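Local coordinates for protein methyltransferase (Streptococcus mutans, PDB 2B78) that is a putative S-adenosylmethionine-dependent methyltransferase, probably an RNA-binding one, whose substrate has not been established, at residues F349-L362 with E373-V385. Numbering follows the deposited sequence.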
loop_
_atom_site.group_PDB
_atom_site.type_symbol
_atom_site.label_atom_id
_atom_site.label_comp_id
_atom_site.label_asym_id
_atom_site.label_seq_id
_atom_site.Cartn_x
_atom_site.Cartn_y
_atom_site.Cartn_z
ATOM N N PHE A 349 24.896 -3.296 2.698
ATOM C CA PHE A 349 25.654 -4.543 2.698
ATOM C C PHE A 349 27.155 -4.337 2.594
ATOM O O PHE A 349 27.930 -5.179 3.052
ATOM C CB PHE A 349 25.215 -5.444 1.541
ATOM C CG PHE A 349 24.162 -6.438 1.913
ATOM C CD1 PHE A 349 24.503 -7.627 2.537
ATOM C CD2 PHE A 349 22.822 -6.179 1.651
ATOM C CE1 PHE A 349 23.531 -8.544 2.897
ATOM C CE2 PHE A 349 21.837 -7.096 2.009
ATOM C CZ PHE A 349 22.195 -8.278 2.633
ATOM N N GLY A 350 27.571 -3.227 1.994
ATOM C CA GLY A 350 28.996 -3.001 1.836
ATOM C C GLY A 350 29.528 -4.143 0.992
ATOM O O GLY A 350 28.907 -4.510 -0.007
ATOM N N LYS A 351 30.656 -4.728 1.376
ATOM C CA LYS A 351 31.191 -5.828 0.587
ATOM C C LYS A 351 30.806 -7.203 1.114
ATOM O O LYS A 351 31.315 -8.217 0.643
ATOM C CB LYS A 351 32.718 -5.706 0.445
ATOM C CG LYS A 351 33.479 -5.321 1.710
ATOM C CD LYS A 351 34.963 -5.123 1.389
ATOM C CE LYS A 351 35.766 -4.710 2.616
ATOM N NZ LYS A 351 37.222 -4.544 2.321
ATOM N N GLN A 352 29.899 -7.246 2.087
ATOM C CA GLN A 352 29.465 -8.537 2.618
ATOM C C GLN A 352 28.692 -9.241 1.506
ATOM O O GLN A 352 27.827 -8.640 0.869
ATOM C CB GLN A 352 28.581 -8.342 3.854
ATOM C CG GLN A 352 27.920 -9.622 4.356
ATOM C CD GLN A 352 27.275 -9.453 5.720
ATOM O OE1 GLN A 352 26.838 -8.359 6.084
ATOM N NE2 GLN A 352 27.204 -10.545 6.479
ATOM N N LYS A 353 29.013 -10.508 1.260
ATOM C CA LYS A 353 28.349 -11.260 0.199
ATOM C C LYS A 353 26.880 -11.552 0.486
ATOM O O LYS A 353 26.498 -11.813 1.625
ATOM C CB LYS A 353 29.101 -12.565 -0.064
ATOM C CG LYS A 353 30.545 -12.348 -0.514
ATOM C CD LYS A 353 31.265 -13.666 -0.789
ATOM C CE LYS A 353 31.356 -14.539 0.457
ATOM N NZ LYS A 353 32.103 -15.805 0.198
ATOM N N HIS A 354 26.061 -11.494 -0.563
ATOM C CA HIS A 354 24.626 -11.747 -0.444
ATOM C C HIS A 354 24.009 -12.087 -1.797
ATOM O O HIS A 354 24.583 -11.794 -2.844
ATOM C CB HIS A 354 23.911 -10.529 0.145
ATOM C CG HIS A 354 24.108 -9.271 -0.641
ATOM N ND1 HIS A 354 25.295 -8.571 -0.643
ATOM C CD2 HIS A 354 23.267 -8.586 -1.453
ATOM C CE1 HIS A 354 25.177 -7.509 -1.420
ATOM N NE2 HIS A 354 23.956 -7.495 -1.923
ATOM N N THR A 355 22.827 -12.698 -1.763
ATOM C CA THR A 355 22.126 -13.093 -2.980
ATOM C C THR A 355 20.667 -12.653 -2.934
ATOM O O THR A 355 19.997 -12.838 -1.918
ATOM C CB THR A 355 22.137 -14.624 -3.140
ATOM O OG1 THR A 355 23.470 -15.114 -2.955
ATOM C CG2 THR A 355 21.636 -15.020 -4.521
ATOM N N TYR A 356 20.179 -12.064 -4.020
ATOM C CA TYR A 356 18.779 -11.656 -4.076
ATOM C C TYR A 356 17.956 -12.863 -4.508
ATOM O O TYR A 356 18.104 -13.366 -5.629
ATOM C CB TYR A 356 18.583 -10.518 -5.071
ATOM C CG TYR A 356 19.053 -9.184 -4.552
ATOM C CD1 TYR A 356 18.166 -8.308 -3.919
ATOM C CD2 TYR A 356 20.385 -8.796 -4.682
ATOM C CE1 TYR A 356 18.596 -7.080 -3.433
ATOM C CE2 TYR A 356 20.829 -7.575 -4.197
ATOM C CZ TYR A 356 19.932 -6.722 -3.573
ATOM O OH TYR A 356 20.378 -5.524 -3.078
ATOM N N LEU A 357 17.098 -13.338 -3.614
ATOM C CA LEU A 357 16.276 -14.493 -3.922
ATOM C C LEU A 357 14.996 -14.114 -4.645
ATOM O O LEU A 357 14.487 -14.885 -5.465
ATOM C CB LEU A 357 15.920 -15.251 -2.640
ATOM C CG LEU A 357 17.047 -15.860 -1.803
ATOM C CD1 LEU A 357 16.450 -16.609 -0.620
ATOM C CD2 LEU A 357 17.879 -16.807 -2.659
ATOM N N ASP A 358 14.478 -12.927 -4.358
ATOM C CA ASP A 358 13.224 -12.530 -4.976
ATOM C C ASP A 358 12.845 -11.063 -4.797
ATOM O O ASP A 358 13.384 -10.375 -3.945
ATOM C CB ASP A 358 12.116 -13.400 -4.389
ATOM C CG ASP A 358 10.766 -13.110 -4.997
ATOM O OD1 ASP A 358 10.584 -13.413 -6.192
ATOM O OD2 ASP A 358 9.894 -12.578 -4.280
ATOM N N LEU A 359 11.925 -10.596 -5.637
ATOM C CA LEU A 359 11.388 -9.237 -5.571
ATOM C C LEU A 359 9.891 -9.392 -5.792
ATOM O O LEU A 359 9.461 -9.968 -6.789
ATOM C CB LEU A 359 11.967 -8.324 -6.663
ATOM C CG LEU A 359 11.231 -6.995 -6.918
ATOM C CD1 LEU A 359 11.199 -6.136 -5.652
ATOM C CD2 LEU A 359 11.920 -6.231 -8.037
ATOM N N GLN A 360 9.095 -8.913 -4.844
ATOM C CA GLN A 360 7.645 -8.991 -4.972
ATOM C C GLN A 360 7.144 -7.561 -4.952
ATOM O O GLN A 360 7.706 -6.703 -4.271
ATOM C CB GLN A 360 7.030 -9.764 -3.794
ATOM C CG GLN A 360 7.551 -11.184 -3.620
ATOM C CD GLN A 360 7.072 -11.835 -2.329
ATOM O OE1 GLN A 360 5.903 -12.203 -2.196
ATOM N NE2 GLN A 360 7.979 -11.973 -1.367
ATOM N N GLN A 361 6.097 -7.288 -5.713
ATOM C CA GLN A 361 5.538 -5.949 -5.731
ATOM C C GLN A 361 4.030 -6.050 -5.553
ATOM O O GLN A 361 3.543 -7.048 -5.021
ATOM C CB GLN A 361 5.927 -5.218 -7.021
ATOM C CG GLN A 361 7.454 -5.085 -7.170
ATOM C CD GLN A 361 7.886 -3.977 -8.112
ATOM O OE1 GLN A 361 7.769 -2.787 -7.796
ATOM N NE2 GLN A 361 8.390 -4.360 -9.277
ATOM N N LEU A 362 3.290 -5.040 -5.986
ATOM C CA LEU A 362 1.844 -5.049 -5.783
ATOM C C LEU A 362 1.104 -6.245 -6.349
ATOM O O LEU A 362 1.382 -6.708 -7.461
ATOM C CB LEU A 362 1.212 -3.765 -6.335
ATOM C CG LEU A 362 1.585 -2.447 -5.644
ATOM C CD1 LEU A 362 0.916 -1.318 -6.382
ATOM C CD2 LEU A 362 1.166 -2.454 -4.166
ATOM N N GLU A 373 4.999 1.966 -14.800
ATOM C CA GLU A 373 5.529 1.106 -13.747
ATOM C C GLU A 373 5.776 1.815 -12.416
ATOM O O GLU A 373 5.871 1.162 -11.376
ATOM C CB GLU A 373 6.820 0.431 -14.224
ATOM C CG GLU A 373 7.142 -0.889 -13.509
ATOM C CD GLU A 373 5.972 -1.870 -13.522
ATOM O OE1 GLU A 373 5.284 -1.960 -14.559
ATOM O OE2 GLU A 373 5.745 -2.561 -12.500
ATOM N N SER A 374 5.877 3.144 -12.443
ATOM C CA SER A 374 6.106 3.909 -11.219
ATOM C C SER A 374 4.903 3.805 -10.275
ATOM O O SER A 374 4.991 4.140 -9.092
ATOM C CB SER A 374 6.381 5.385 -11.548
ATOM O OG SER A 374 5.200 6.079 -11.920
ATOM N N SER A 375 3.771 3.346 -10.798
ATOM C CA SER A 375 2.581 3.203 -9.967
ATOM C C SER A 375 2.741 1.984 -9.058
ATOM O O SER A 375 2.053 1.852 -8.045
ATOM C CB SER A 375 1.340 3.040 -10.843
ATOM O OG SER A 375 1.465 1.898 -11.666
ATOM N N ASN A 376 3.651 1.085 -9.425
ATOM C CA ASN A 376 3.877 -0.106 -8.617
ATOM C C ASN A 376 4.813 0.269 -7.466
ATOM O O ASN A 376 6.014 -0.032 -7.493
ATOM C CB ASN A 376 4.500 -1.212 -9.480
ATOM C CG ASN A 376 4.257 -2.578 -8.903
ATOM O OD1 ASN A 376 3.955 -2.691 -7.719
ATOM N ND2 ASN A 376 4.389 -3.629 -9.722
ATOM N N TYR A 377 4.244 0.892 -6.437
ATOM C CA TYR A 377 5.009 1.385 -5.300
ATOM C C TYR A 377 5.590 0.395 -4.295
ATOM O O TYR A 377 6.591 0.695 -3.643
ATOM C CB TYR A 377 4.175 2.429 -4.552
ATOM C CG TYR A 377 2.884 1.903 -3.959
ATOM C CD1 TYR A 377 2.882 1.224 -2.746
ATOM C CD2 TYR A 377 1.657 2.106 -4.603
ATOM C CE1 TYR A 377 1.705 0.764 -2.181
ATOM C CE2 TYR A 377 0.463 1.641 -4.040
ATOM C CZ TYR A 377 0.500 0.975 -2.829
ATOM O OH TYR A 377 -0.665 0.525 -2.244
ATOM N N LEU A 378 4.977 -0.773 -4.155
ATOM C CA LEU A 378 5.488 -1.746 -3.204
ATOM C C LEU A 378 6.702 -2.455 -3.786
ATOM O O LEU A 378 6.701 -2.862 -4.945
ATOM C CB LEU A 378 4.400 -2.768 -2.856
ATOM C CG LEU A 378 4.728 -3.895 -1.874
ATOM C CD1 LEU A 378 5.085 -3.316 -0.507
ATOM C CD2 LEU A 378 3.527 -4.807 -1.741
ATOM N N LYS A 379 7.747 -2.575 -2.976
ATOM C CA LYS A 379 8.967 -3.256 -3.391
ATOM C C LYS A 379 9.434 -4.078 -2.205
ATOM O O LYS A 379 9.706 -3.532 -1.136
ATOM C CB LYS A 379 10.042 -2.239 -3.778
ATOM C CG LYS A 379 9.726 -1.464 -5.043
ATOM C CD LYS A 379 10.616 -0.257 -5.197
ATOM C CE LYS A 379 10.052 0.930 -4.438
ATOM N NZ LYS A 379 8.783 1.394 -5.063
ATOM N N VAL A 380 9.501 -5.394 -2.375
ATOM C CA VAL A 380 9.944 -6.255 -1.288
ATOM C C VAL A 380 11.009 -7.195 -1.811
ATOM O O VAL A 380 10.753 -8.005 -2.711
ATOM C CB VAL A 380 8.774 -7.078 -0.695
ATOM C CG1 VAL A 380 9.244 -7.844 0.536
ATOM C CG2 VAL A 380 7.621 -6.143 -0.326
ATOM N N PHE A 381 12.209 -7.068 -1.251
ATOM C CA PHE A 381 13.341 -7.894 -1.642
ATOM C C PHE A 381 13.647 -8.937 -0.585
ATOM O O PHE A 381 13.756 -8.613 0.598
ATOM C CB PHE A 381 14.587 -7.028 -1.833
ATOM C CG PHE A 381 14.686 -6.385 -3.185
ATOM C CD1 PHE A 381 14.835 -7.163 -4.327
ATOM C CD2 PHE A 381 14.670 -4.999 -3.308
ATOM C CE1 PHE A 381 14.974 -6.568 -5.584
ATOM C CE2 PHE A 381 14.807 -4.389 -4.559
ATOM C CZ PHE A 381 14.962 -5.181 -5.703
ATOM N N THR A 382 13.770 -10.190 -1.008
ATOM C CA THR A 382 14.114 -11.272 -0.096
ATOM C C THR A 382 15.571 -11.568 -0.435
ATOM O O THR A 382 15.883 -11.955 -1.563
ATOM C CB THR A 382 13.235 -12.520 -0.336
ATOM O OG1 THR A 382 11.869 -12.209 -0.024
ATOM C CG2 THR A 382 13.693 -13.672 0.552
ATOM N N ILE A 383 16.455 -11.371 0.543
ATOM C CA ILE A 383 17.893 -11.552 0.355
ATOM C C ILE A 383 18.532 -12.541 1.322
ATOM O O ILE A 383 18.291 -12.478 2.530
ATOM C CB ILE A 383 18.618 -10.205 0.536
ATOM C CG1 ILE A 383 17.982 -9.153 -0.373
ATOM C CG2 ILE A 383 20.104 -10.368 0.259
ATOM C CD1 ILE A 383 18.353 -7.733 -0.020
ATOM N N LYS A 384 19.356 -13.443 0.792
ATOM C CA LYS A 384 20.046 -14.424 1.628
ATOM C C LYS A 384 21.516 -14.063 1.821
ATOM O O LYS A 384 22.172 -13.576 0.900
ATOM C CB LYS A 384 19.974 -15.819 1.015
ATOM C CG LYS A 384 20.664 -16.854 1.886
ATOM C CD LYS A 384 20.550 -18.249 1.340
ATOM C CE LYS A 384 21.170 -19.235 2.317
ATOM N NZ LYS A 384 20.515 -19.148 3.655
ATOM N N VAL A 385 22.038 -14.318 3.014
ATOM C CA VAL A 385 23.440 -14.030 3.312
ATOM C C VAL A 385 24.213 -15.323 3.568
ATOM O O VAL A 385 25.448 -15.327 3.393
ATOM C CB VAL A 385 23.586 -13.116 4.545
ATOM C CG1 VAL A 385 22.607 -11.961 4.444
ATOM C CG2 VAL A 385 23.364 -13.921 5.822
ATOM O OXT VAL A 385 23.578 -16.320 3.963
HETATM O O HOH W 1 27.507 -13.582 3.643
HETATM O O HOH W 2 10.645 -10.812 -2.137
HETATM O O HOH W 3 3.411 -6.310 -9.325
#
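Strands 355-360 and 379-384 pair antiparallel as the reversed 6-7 hairpin of a Rossmann-like methyltransferase sheet: 379-384 lies between 325-331 and the outermost strand 355-360, giving strand order 3-2-1-4-5-7-6. Reciprocal backbone hydrogen bonds join T355 to K384 (K384 N to T355 O 2.8 Å) and Q360 to V380. Between them a classic beta bulge shifts the register by one residue. Its evidence is T382 O, which accepts from both L357 N (2.8 Å) and D358 N (3.3 Å), the latter on a lone pair; T382 N returns a bond to D358 O.

Apolar and aromatic packing occupies the face carrying Y356, L359, F381 and I383; I345 of helix 338-349 packs on Y356, F381 and I383. The F381 ring is sandwiched: Y356 presents its edge to one face in a T-shaped pair, planes at 72°, while L359 CD1 sits over the centre of the other, 3.8 Å from the centroid. CG of L359 stands anti to the backbone N (chi1 165°), which helps carry CD1 there. I383 CD1 lies against Y356 CE1 (3.5 Å), and the Y356 hydroxyl is hydrogen-bonded to E346. Beyond the strands, L362 CD2 makes a CH-pi contact over the Y377 ring, 4.0 Å from its centroid.

A polar contact also extends the pairing: N376 OD1 accepts from L362 N at 3.0 Å, in its carbonyl plane and on a lone pair.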